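PDB 2YJK: Afp from Microbacterium arborescens, which probably binds and takes up iron as a Dps protein of the ferritin fold, a twelve-chain assembly with iron sites shared between subunits. Local coordinates for residues C[29-37]-C[84-94]; C[41-50]-C[98-108]. All coordinates share one frame; numbering follows the deposited sequence.

Overall arrangement
Both contacts pin the connection between helix 51-78 and helix 105-130 onto helix 15-45, contact 1 at mid-helix through helix 87-92 and contact 2 at its C-terminal end through strand 103-104. Their centres are about 21 Å apart, and the segments alternate along the chain. Across a subunit interface they meet: Gln41 OE1 of contact 2 accepts a hydrogen bond from Ser85 N of contact 1 in the second subunit. Iron lies near each. His43 in contact 2 binds it directly, with Asp70 and Glu74 of the second subunit, whereas in contact 1 the Gln33 side chain stays about 9 Å from a bound iron oxide and about 6 Å from that of Asp70 in its own chain.

Contact 1 (C[29-37]-C[84-94]); sequences VHKMQALVV and DSRVSTMAEKT
Asp84 OD2 is gripped from opposite faces of its carboxylate, by Thr89 OG1 at 2.7 Å and by Arg86 NH2, while the backbone O of the same Asp84 takes the one hydrogen bond across the contact, from His30 NE2. That bond measures 2.8 Å from NE2 to O and is nearly straight, 172° at the hydrogen, with the acceptor in the imidazole plane. Arg86 holds the carboxylate side-on through NE and NH2, NE forming a salt bridge with Asp84 OD1, which probably steadies the loop presenting the carbonyl. With CG anti to its carbonyl carbon (chi1 -71°), His30 extends its ring so that CD2 meets Ser85 CB at 3.7 Å and ND1 meets Lys93 CG at 3.8 Å. With an alanine here, Asp84 O would probably lose its donor and a gap would open between Ser85 and Lys93. Further along, Met90 crosses Gln33 at about a right angle, SD against CG at 3.7 Å. The amide NE2 of Gln33 bonds Gln66. Helix 87-92 thus lies across helix 15-45, the segment axes 9.6 Å apart at 100°, while Met32 and Leu35 pack on helices 51-78 and 105-130.

Contact 2 (C[41-50]-C[98-108]); sequences QAHWNVRGSN and VPAGFAQWQDE. With OFE (Iron(II) oxide), chain B.
A short two-stranded parallel ladder, 46-47 beside 103-104, ties the end of helix 15-45 to the start of helix 105-130 in this ferritin-like bundle. Its backbone bonds run from Ala103 N to Asn45 O at 3.3 Å, through a weak bond from Arg47 N to Ala103 O, to Trp105 N on Arg47 O at 2.8 Å. One turn before the helix end, Gln41 reaches across: NE2 meets Pro99 O at 3.1 Å in the carbonyl plane, on a lone pair, at 172°, and bonds Ala100 O weakly. Its OE1 takes Ser85 N of the second subunit, and NE2 also donates to Ile83 O of that subunit. The guanidinium of Arg47 lies flat over one face of Phe102, CZ 3.8 Å from the ring centroid and the planes only 5° apart, a stacked cation-pi pair. With CG set between the backbone N and the carbonyl carbon (chi1 65°), Trp105 offers a ring face to Asn50 CB, 3.5 Å from the centroid of its five-membered ring, while Asn50 ND2 bonds Ser49 O of the fourth subunit. Val46 CG2 packs on Trp105 CB at 3.6 Å, and Glu108 OE1 approaches Ala42 CB at 3.3 Å. A CB on Gly48 would run into Gln104 NE2 and, at its backbone angles, the preceding carbonyl O. His43 points away from 98-108: its NE2 binds iron at 2.5 Å, together with water 1 and Asp70 and Glu74 of the second subunit, and His55 O accepts from its ND1. Toward 98-108, then, backbone bonds, the Gln41 amide and a cation-pi stack that probably stabilises the Arg47 charge through the pi cloud of Phe102 fasten the segments, while His43 supplies a metal ligand to an intersubunit site, as in other Dps proteins.

Contact 1 (C[29-37]-C[84-94])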
loop_
_atom_site.group_PDB
_atom_site.type_symbol
_atom_site.label_atom_id
_atom_site.label_comp_id
_atom_site.label_asym_id
_atom_site.label_seq_id
_atom_site.Cartn_x
_atom_site.Cartn_y
_atom_site.Cartn_z
ATOM N N VAL C 29 17.633 -28.556 -1.917
ATOM C CA VAL C 29 18.267 -27.297 -1.637
ATOM C C VAL C 29 19.326 -27.018 -2.724
ATOM O O VAL C 29 19.392 -25.877 -3.251
ATOM C CB VAL C 29 18.958 -27.252 -0.227
ATOM C CG1 VAL C 29 19.774 -25.965 -0.090
ATOM C CG2 VAL C 29 17.892 -27.308 0.904
ATOM N N HIS C 30 20.148 -28.021 -3.044
ATOM C CA HIS C 30 21.255 -27.771 -3.994
ATOM C C HIS C 30 20.759 -27.465 -5.420
ATOM O O HIS C 30 21.296 -26.577 -6.086
ATOM C CB HIS C 30 22.243 -28.954 -4.092
ATOM C CG HIS C 30 23.108 -29.150 -2.890
ATOM N ND1 HIS C 30 23.524 -30.405 -2.482
ATOM C CD2 HIS C 30 23.645 -28.274 -2.010
ATOM C CE1 HIS C 30 24.311 -30.283 -1.420
ATOM N NE2 HIS C 30 24.377 -29.003 -1.101
ATOM N N LYS C 31 19.763 -28.212 -5.890
ATOM C CA LYS C 31 19.249 -27.970 -7.253
ATOM C C LYS C 31 18.445 -26.680 -7.365
ATOM O O LYS C 31 18.512 -25.995 -8.373
ATOM C CB LYS C 31 18.427 -29.159 -7.730
ATOM C CG LYS C 31 19.337 -30.427 -7.906
ATOM C CD LYS C 31 18.649 -31.448 -8.697
ATOM C CE LYS C 31 19.693 -32.499 -9.305
ATOM N NZ LYS C 31 20.386 -33.193 -8.204
ATOM N N MET C 32 17.691 -26.352 -6.332
ATOM C CA MET C 32 16.973 -25.083 -6.318
ATOM C C MET C 32 17.902 -23.879 -6.262
ATOM O O MET C 32 17.635 -22.886 -6.879
ATOM C CB MET C 32 16.053 -25.062 -5.160
ATOM C CG MET C 32 14.762 -25.941 -5.372
ATOM S SD MET C 32 13.869 -25.625 -6.949
ATOM C CE MET C 32 14.147 -27.164 -7.701
ATOM N N GLN C 33 18.991 -23.966 -5.501
ATOM C CA GLN C 33 19.907 -22.876 -5.363
ATOM C C GLN C 33 20.737 -22.754 -6.664
ATOM O O GLN C 33 21.064 -21.608 -7.051
ATOM C CB GLN C 33 20.813 -23.099 -4.117
ATOM C CG GLN C 33 21.695 -21.937 -3.717
ATOM C CD GLN C 33 20.891 -20.661 -3.422
ATOM O OE1 GLN C 33 20.867 -19.736 -4.245
ATOM N NE2 GLN C 33 20.230 -20.614 -2.275
ATOM N N ALA C 34 21.114 -23.892 -7.289
ATOM C CA ALA C 34 21.746 -23.905 -8.641
ATOM C C ALA C 34 20.842 -23.227 -9.716
ATOM O O ALA C 34 21.333 -22.446 -10.534
ATOM C CB ALA C 34 22.085 -25.343 -9.095
ATOM N N LEU C 35 19.523 -23.498 -9.650
ATOM C CA LEU C 35 18.540 -22.898 -10.522
ATOM C C LEU C 35 18.423 -21.377 -10.349
ATOM O O LEU C 35 18.227 -20.670 -11.346
ATOM C CB LEU C 35 17.198 -23.576 -10.317
ATOM C CG LEU C 35 16.128 -23.224 -11.351
ATOM C CD1 LEU C 35 16.594 -23.702 -12.700
ATOM C CD2 LEU C 35 14.619 -23.656 -10.989
ATOM N N VAL C 36 18.640 -20.858 -9.121
ATOM C CA VAL C 36 18.742 -19.404 -8.927
ATOM C C VAL C 36 19.912 -18.832 -9.808
ATOM O O VAL C 36 19.738 -17.844 -10.567
ATOM C CB VAL C 36 18.988 -19.025 -7.427
ATOM C CG1 VAL C 36 19.438 -17.573 -7.327
ATOM C CG2 VAL C 36 17.675 -19.230 -6.578
ATOM N N VAL C 37 21.087 -19.466 -9.707
ATOM C CA VAL C 37 22.263 -18.948 -10.373
ATOM C C VAL C 37 22.212 -19.162 -11.906
ATOM O O VAL C 37 22.426 -18.220 -12.691
ATOM C CB VAL C 37 23.573 -19.562 -9.791
ATOM C CG1 VAL C 37 24.763 -19.164 -10.686
ATOM C CG2 VAL C 37 23.773 -19.087 -8.307
ATOM N N ASP C 84 25.097 -28.064 4.021
ATOM C CA ASP C 84 26.216 -27.541 3.289
ATOM C C ASP C 84 25.814 -27.058 1.871
ATOM O O ASP C 84 25.904 -27.816 0.895
ATOM C CB ASP C 84 27.359 -28.581 3.204
ATOM C CG ASP C 84 28.603 -28.011 2.528
ATOM O OD1 ASP C 84 28.606 -26.778 2.191
ATOM O OD2 ASP C 84 29.572 -28.772 2.321
ATOM N N SER C 85 25.397 -25.804 1.712
ATOM C CA SER C 85 25.273 -25.301 0.341
ATOM C C SER C 85 26.172 -24.098 0.040
ATOM O O SER C 85 25.722 -23.103 -0.572
ATOM C CB SER C 85 23.825 -25.082 -0.138
ATOM O OG SER C 85 23.187 -24.155 0.688
ATOM N N ARG C 86 27.436 -24.213 0.445
ATOM C CA ARG C 86 28.495 -23.356 -0.084
ATOM C C ARG C 86 28.545 -23.548 -1.608
ATOM O O ARG C 86 28.212 -24.638 -2.123
ATOM C CB ARG C 86 29.850 -23.734 0.522
ATOM C CG ARG C 86 29.982 -23.403 2.013
ATOM C CD ARG C 86 31.200 -23.995 2.657
ATOM N NE ARG C 86 31.276 -25.444 2.454
ATOM C CZ ARG C 86 32.401 -26.125 2.565
ATOM N NH1 ARG C 86 33.537 -25.515 2.885
ATOM N NH2 ARG C 86 32.407 -27.404 2.331
ATOM N N VAL C 87 28.953 -22.491 -2.319
ATOM C CA VAL C 87 29.177 -22.561 -3.755
ATOM C C VAL C 87 29.958 -23.833 -4.182
ATOM O O VAL C 87 29.576 -24.533 -5.146
ATOM C CB VAL C 87 29.951 -21.308 -4.218
ATOM C CG1 VAL C 87 30.407 -21.466 -5.637
ATOM C CG2 VAL C 87 29.045 -20.047 -4.072
ATOM N N SER C 88 31.019 -24.153 -3.466
ATOM C CA SER C 88 31.896 -25.290 -3.878
ATOM C C SER C 88 31.148 -26.630 -3.869
ATOM O O SER C 88 31.189 -27.360 -4.850
ATOM C CB SER C 88 33.144 -25.368 -3.009
ATOM O OG SER C 88 32.768 -25.585 -1.645
ATOM N N THR C 89 30.419 -26.904 -2.788
ATOM C CA THR C 89 29.632 -28.102 -2.614
ATOM C C THR C 89 28.509 -28.191 -3.674
ATOM O O THR C 89 28.335 -29.243 -4.350
ATOM C CB THR C 89 29.016 -28.092 -1.175
ATOM O OG1 THR C 89 30.053 -27.870 -0.213
ATOM C CG2 THR C 89 28.307 -29.443 -0.797
ATOM N N MET C 90 27.746 -27.100 -3.791
ATOM C CA MET C 90 26.697 -26.961 -4.807
ATOM C C MET C 90 27.140 -27.224 -6.248
ATOM O O MET C 90 26.453 -27.921 -6.973
ATOM C CB MET C 90 26.011 -25.581 -4.692
ATOM C CG MET C 90 25.015 -25.326 -5.821
ATOM S SD MET C 90 24.256 -23.722 -5.717
ATOM C CE MET C 90 25.546 -22.632 -6.384
ATOM N N ALA C 91 28.266 -26.642 -6.658
ATOM C CA ALA C 91 28.929 -26.945 -7.935
ATOM C C ALA C 91 29.289 -28.433 -8.111
ATOM O O ALA C 91 29.077 -29.004 -9.217
ATOM C CB ALA C 91 30.187 -26.128 -8.097
ATOM N N GLU C 92 29.833 -29.059 -7.058
ATOM C CA GLU C 92 30.096 -30.509 -7.098
ATOM C C GLU C 92 28.825 -31.355 -7.266
ATOM O O GLU C 92 28.913 -32.414 -7.806
ATOM C CB GLU C 92 30.798 -30.997 -5.821
ATOM C CG GLU C 92 32.307 -30.718 -5.726
ATOM C CD GLU C 92 32.807 -30.572 -4.257
ATOM O OE1 GLU C 92 32.029 -30.852 -3.295
ATOM O OE2 GLU C 92 33.988 -30.179 -4.060
ATOM N N LYS C 93 27.659 -30.899 -6.764
ATOM C CA LYS C 93 26.469 -31.750 -6.699
ATOM C C LYS C 93 25.514 -31.444 -7.824
ATOM O O LYS C 93 24.414 -31.963 -7.862
ATOM C CB LYS C 93 25.710 -31.638 -5.342
ATOM C CG LYS C 93 26.432 -32.175 -4.075
ATOM C CD LYS C 93 26.786 -33.611 -4.312
ATOM C CE LYS C 93 27.950 -34.078 -3.480
ATOM N NZ LYS C 93 27.465 -34.780 -2.279
ATOM N N THR C 94 25.913 -30.604 -8.763
ATOM C CA THR C 94 24.908 -30.016 -9.602
ATOM C C THR C 94 25.456 -29.762 -10.991
ATOM O O THR C 94 26.667 -29.589 -11.134
ATOM C CB THR C 94 24.494 -28.670 -8.882
ATOM O OG1 THR C 94 23.097 -28.644 -8.682
ATOM C CG2 THR C 94 25.010 -27.478 -9.578
#

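Contact 2 (C[41-50]-C[98-108])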
loop_
_atom_site.group_PDB
_atom_site.type_symbol
_atom_site.label_atom_id
_atom_site.label_comp_id
_atom_site.label_asym_id
_atom_site.label_seq_id
_atom_site.Cartn_x
_atom_site.Cartn_y
_atom_site.Cartn_z
ATOM N N GLN C 41 21.752 -16.532 -15.091
ATOM C CA GLN C 41 22.514 -16.682 -16.292
ATOM C C GLN C 41 21.620 -16.670 -17.527
ATOM O O GLN C 41 21.930 -15.937 -18.429
ATOM C CB GLN C 41 23.372 -17.977 -16.245
ATOM C CG GLN C 41 24.022 -18.367 -17.578
ATOM C CD GLN C 41 25.222 -17.459 -17.977
ATOM O OE1 GLN C 41 25.597 -16.521 -17.259
ATOM N NE2 GLN C 41 25.785 -17.715 -19.148
ATOM N N ALA C 42 20.557 -17.500 -17.572
ATOM C CA ALA C 42 19.596 -17.578 -18.729
ATOM C C ALA C 42 18.884 -16.211 -18.888
ATOM O O ALA C 42 18.737 -15.656 -19.984
ATOM C CB ALA C 42 18.538 -18.736 -18.502
ATOM N N HIS C 43 18.541 -15.619 -17.749
ATOM C CA HIS C 43 17.857 -14.328 -17.704
ATOM C C HIS C 43 18.730 -13.224 -18.356
ATOM O O HIS C 43 18.214 -12.441 -19.171
ATOM C CB HIS C 43 17.595 -14.063 -16.234
ATOM C CG HIS C 43 17.106 -12.691 -15.928
ATOM N ND1 HIS C 43 15.800 -12.293 -16.170
ATOM C CD2 HIS C 43 17.742 -11.627 -15.390
ATOM C CE1 HIS C 43 15.659 -11.040 -15.779
ATOM N NE2 HIS C 43 16.814 -10.627 -15.282
ATOM N N TRP C 44 20.045 -13.185 -18.040
ATOM C CA TRP C 44 20.962 -12.144 -18.607
ATOM C C TRP C 44 21.220 -12.316 -20.140
ATOM O O TRP C 44 21.282 -11.331 -20.889
ATOM C CB TRP C 44 22.313 -12.091 -17.836
ATOM C CG TRP C 44 22.063 -11.703 -16.366
ATOM C CD1 TRP C 44 21.073 -10.808 -15.878
ATOM C CD2 TRP C 44 22.806 -12.142 -15.213
ATOM N NE1 TRP C 44 21.185 -10.717 -14.503
ATOM C CE2 TRP C 44 22.210 -11.533 -14.070
ATOM C CE3 TRP C 44 23.916 -12.989 -15.039
ATOM C CZ2 TRP C 44 22.714 -11.743 -12.736
ATOM C CZ3 TRP C 44 24.429 -13.207 -13.712
ATOM C CH2 TRP C 44 23.808 -12.611 -12.583
ATOM N N ASN C 45 21.329 -13.582 -20.564
ATOM C CA ASN C 45 21.896 -13.964 -21.883
ATOM C C ASN C 45 20.864 -14.261 -22.968
ATOM O O ASN C 45 21.208 -14.432 -24.174
ATOM C CB ASN C 45 22.891 -15.106 -21.668
ATOM C CG ASN C 45 24.185 -14.601 -21.019
ATOM O OD1 ASN C 45 24.923 -13.843 -21.623
ATOM N ND2 ASN C 45 24.376 -14.900 -19.748
ATOM N N VAL C 46 19.591 -14.306 -22.564
ATOM C CA VAL C 46 18.501 -14.602 -23.503
ATOM C C VAL C 46 18.341 -13.567 -24.633
ATOM O O VAL C 46 18.534 -12.372 -24.410
ATOM C CB VAL C 46 17.166 -14.922 -22.758
ATOM C CG1 VAL C 46 16.594 -13.707 -21.962
ATOM C CG2 VAL C 46 16.123 -15.447 -23.770
ATOM N N ARG C 47 18.003 -14.026 -25.837
ATOM C CA ARG C 47 17.878 -13.170 -27.023
ATOM C C ARG C 47 16.668 -13.586 -27.828
ATOM O O ARG C 47 16.206 -14.721 -27.697
ATOM C CB ARG C 47 19.065 -13.355 -27.989
ATOM C CG ARG C 47 20.396 -13.372 -27.331
ATOM C CD ARG C 47 21.125 -12.160 -27.774
ATOM N NE ARG C 47 21.117 -11.164 -26.723
ATOM C CZ ARG C 47 21.786 -10.003 -26.755
ATOM N NH1 ARG C 47 22.533 -9.677 -27.819
ATOM N NH2 ARG C 47 21.702 -9.178 -25.688
ATOM N N GLY C 48 16.212 -12.691 -28.703
ATOM C CA GLY C 48 15.322 -13.079 -29.811
ATOM C C GLY C 48 13.917 -12.593 -29.575
ATOM O O GLY C 48 13.653 -11.868 -28.584
ATOM N N SER C 49 12.991 -13.027 -30.427
ATOM C CA SER C 49 11.718 -12.300 -30.595
ATOM C C SER C 49 10.828 -12.278 -29.338
ATOM O O SER C 49 9.982 -11.402 -29.169
ATOM C CB SER C 49 10.967 -12.836 -31.790
ATOM O OG SER C 49 10.608 -14.175 -31.541
ATOM N N ASN C 50 11.051 -13.233 -28.453
ATOM C CA ASN C 50 10.311 -13.304 -27.215
ATOM C C ASN C 50 11.065 -12.726 -25.998
ATOM O O ASN C 50 10.694 -12.990 -24.887
ATOM C CB ASN C 50 10.023 -14.757 -26.924
ATOM C CG ASN C 50 8.576 -14.999 -26.586
ATOM O OD1 ASN C 50 7.820 -14.078 -26.252
ATOM N ND2 ASN C 50 8.184 -16.275 -26.631
ATOM N N VAL C 98 22.434 -24.796 -19.258
ATOM C CA VAL C 98 22.283 -23.395 -19.690
ATOM C C VAL C 98 23.593 -23.025 -20.413
ATOM O O VAL C 98 24.652 -23.265 -19.864
ATOM C CB VAL C 98 22.043 -22.447 -18.506
ATOM C CG1 VAL C 98 22.207 -20.988 -18.959
ATOM C CG2 VAL C 98 20.700 -22.762 -17.757
ATOM N N PRO C 99 23.518 -22.460 -21.637
ATOM C CA PRO C 99 24.756 -22.110 -22.318
ATOM C C PRO C 99 25.573 -21.008 -21.660
ATOM O O PRO C 99 25.047 -20.181 -20.909
ATOM C CB PRO C 99 24.280 -21.608 -23.712
ATOM C CG PRO C 99 22.950 -22.241 -23.918
ATOM C CD PRO C 99 22.341 -22.264 -22.503
ATOM N N ALA C 100 26.848 -20.965 -22.048
ATOM C CA ALA C 100 27.842 -20.049 -21.495
ATOM C C ALA C 100 27.563 -18.611 -21.886
ATOM O O ALA C 100 27.987 -17.713 -21.195
ATOM C CB ALA C 100 29.260 -20.433 -21.943
ATOM N N GLY C 101 26.916 -18.374 -23.020
ATOM C CA GLY C 101 26.767 -16.974 -23.477
ATOM C C GLY C 101 25.392 -16.745 -24.061
ATOM O O GLY C 101 24.446 -17.409 -23.662
ATOM N N PHE C 102 25.313 -15.912 -25.101
ATOM C CA PHE C 102 24.032 -15.542 -25.669
ATOM C C PHE C 102 23.405 -16.771 -26.267
ATOM O O PHE C 102 24.130 -17.648 -26.800
ATOM C CB PHE C 102 24.219 -14.487 -26.764
ATOM C CG PHE C 102 24.619 -13.124 -26.248
ATOM C CD1 PHE C 102 24.112 -12.638 -25.028
ATOM C CD2 PHE C 102 25.505 -12.313 -26.988
ATOM C CE1 PHE C 102 24.463 -11.348 -24.552
ATOM C CE2 PHE C 102 25.855 -11.013 -26.522
ATOM C CZ PHE C 102 25.316 -10.537 -25.274
ATOM N N ALA C 103 22.065 -16.830 -26.208
ATOM C CA ALA C 103 21.318 -17.935 -26.777
ATOM C C ALA C 103 19.877 -17.470 -27.023
ATOM O O ALA C 103 19.287 -16.727 -26.227
ATOM C CB ALA C 103 21.359 -19.151 -25.824
ATOM N N GLN C 104 19.331 -17.861 -28.152
ATOM C CA GLN C 104 17.907 -17.704 -28.471
ATOM C C GLN C 104 16.982 -18.168 -27.338
ATOM O O GLN C 104 17.264 -19.154 -26.671
ATOM C CB GLN C 104 17.610 -18.509 -29.745
ATOM C CG GLN C 104 18.198 -17.852 -31.028
ATOM C CD GLN C 104 17.790 -16.373 -31.144
ATOM O OE1 GLN C 104 18.613 -15.465 -30.918
ATOM N NE2 GLN C 104 16.506 -16.127 -31.429
ATOM N N TRP C 105 15.875 -17.453 -27.113
ATOM C CA TRP C 105 14.921 -17.859 -26.049
ATOM C C TRP C 105 14.477 -19.346 -26.035
ATOM O O TRP C 105 14.246 -19.898 -24.955
ATOM C CB TRP C 105 13.696 -16.923 -26.023
ATOM C CG TRP C 105 12.857 -17.014 -27.284
ATOM C CD1 TRP C 105 13.041 -16.324 -28.483
ATOM C CD2 TRP C 105 11.709 -17.849 -27.473
ATOM N NE1 TRP C 105 12.039 -16.674 -29.373
ATOM C CE2 TRP C 105 11.231 -17.621 -28.791
ATOM C CE3 TRP C 105 11.041 -18.761 -26.654
ATOM C CZ2 TRP C 105 10.099 -18.293 -29.320
ATOM C CZ3 TRP C 105 9.898 -19.418 -27.160
ATOM C CH2 TRP C 105 9.440 -19.178 -28.494
ATOM N N GLN C 106 14.292 -19.976 -27.205
ATOM C CA GLN C 106 13.917 -21.400 -27.245
ATOM C C GLN C 106 14.929 -22.257 -26.563
ATOM O O GLN C 106 14.553 -23.236 -25.912
ATOM C CB GLN C 106 13.737 -21.976 -28.661
ATOM C CG GLN C 106 12.644 -21.306 -29.465
ATOM C CD GLN C 106 13.165 -20.069 -30.268
ATOM O OE1 GLN C 106 14.253 -19.500 -29.991
ATOM N NE2 GLN C 106 12.378 -19.659 -31.274
ATOM N N ASP C 107 16.209 -21.942 -26.759
ATOM C CA ASP C 107 17.278 -22.786 -26.246
ATOM C C ASP C 107 17.422 -22.613 -24.744
ATOM O O ASP C 107 17.654 -23.594 -24.011
ATOM C CB ASP C 107 18.581 -22.468 -26.944
ATOM C CG ASP C 107 18.553 -22.869 -28.449
ATOM O OD1 ASP C 107 18.105 -24.013 -28.790
ATOM O OD2 ASP C 107 18.997 -22.021 -29.270
ATOM N N GLU C 108 17.279 -21.363 -24.296
ATOM C CA GLU C 108 17.267 -21.079 -22.871
ATOM C C GLU C 108 16.096 -21.875 -22.204
ATOM O O GLU C 108 16.255 -22.434 -21.172
ATOM C CB GLU C 108 17.103 -19.562 -22.590
ATOM C CG GLU C 108 18.245 -18.651 -22.999
ATOM C CD GLU C 108 19.578 -18.901 -22.275
ATOM O OE1 GLU C 108 19.680 -19.823 -21.420
ATOM O OE2 GLU C 108 20.556 -18.157 -22.567
HETATM FE FE OFE B . 17.597 -8.502 -14.199
HETATM O O OFE B . 16.516 -8.982 -12.011
HETATM O O HOH W 1 15.980 -7.236 -15.370
#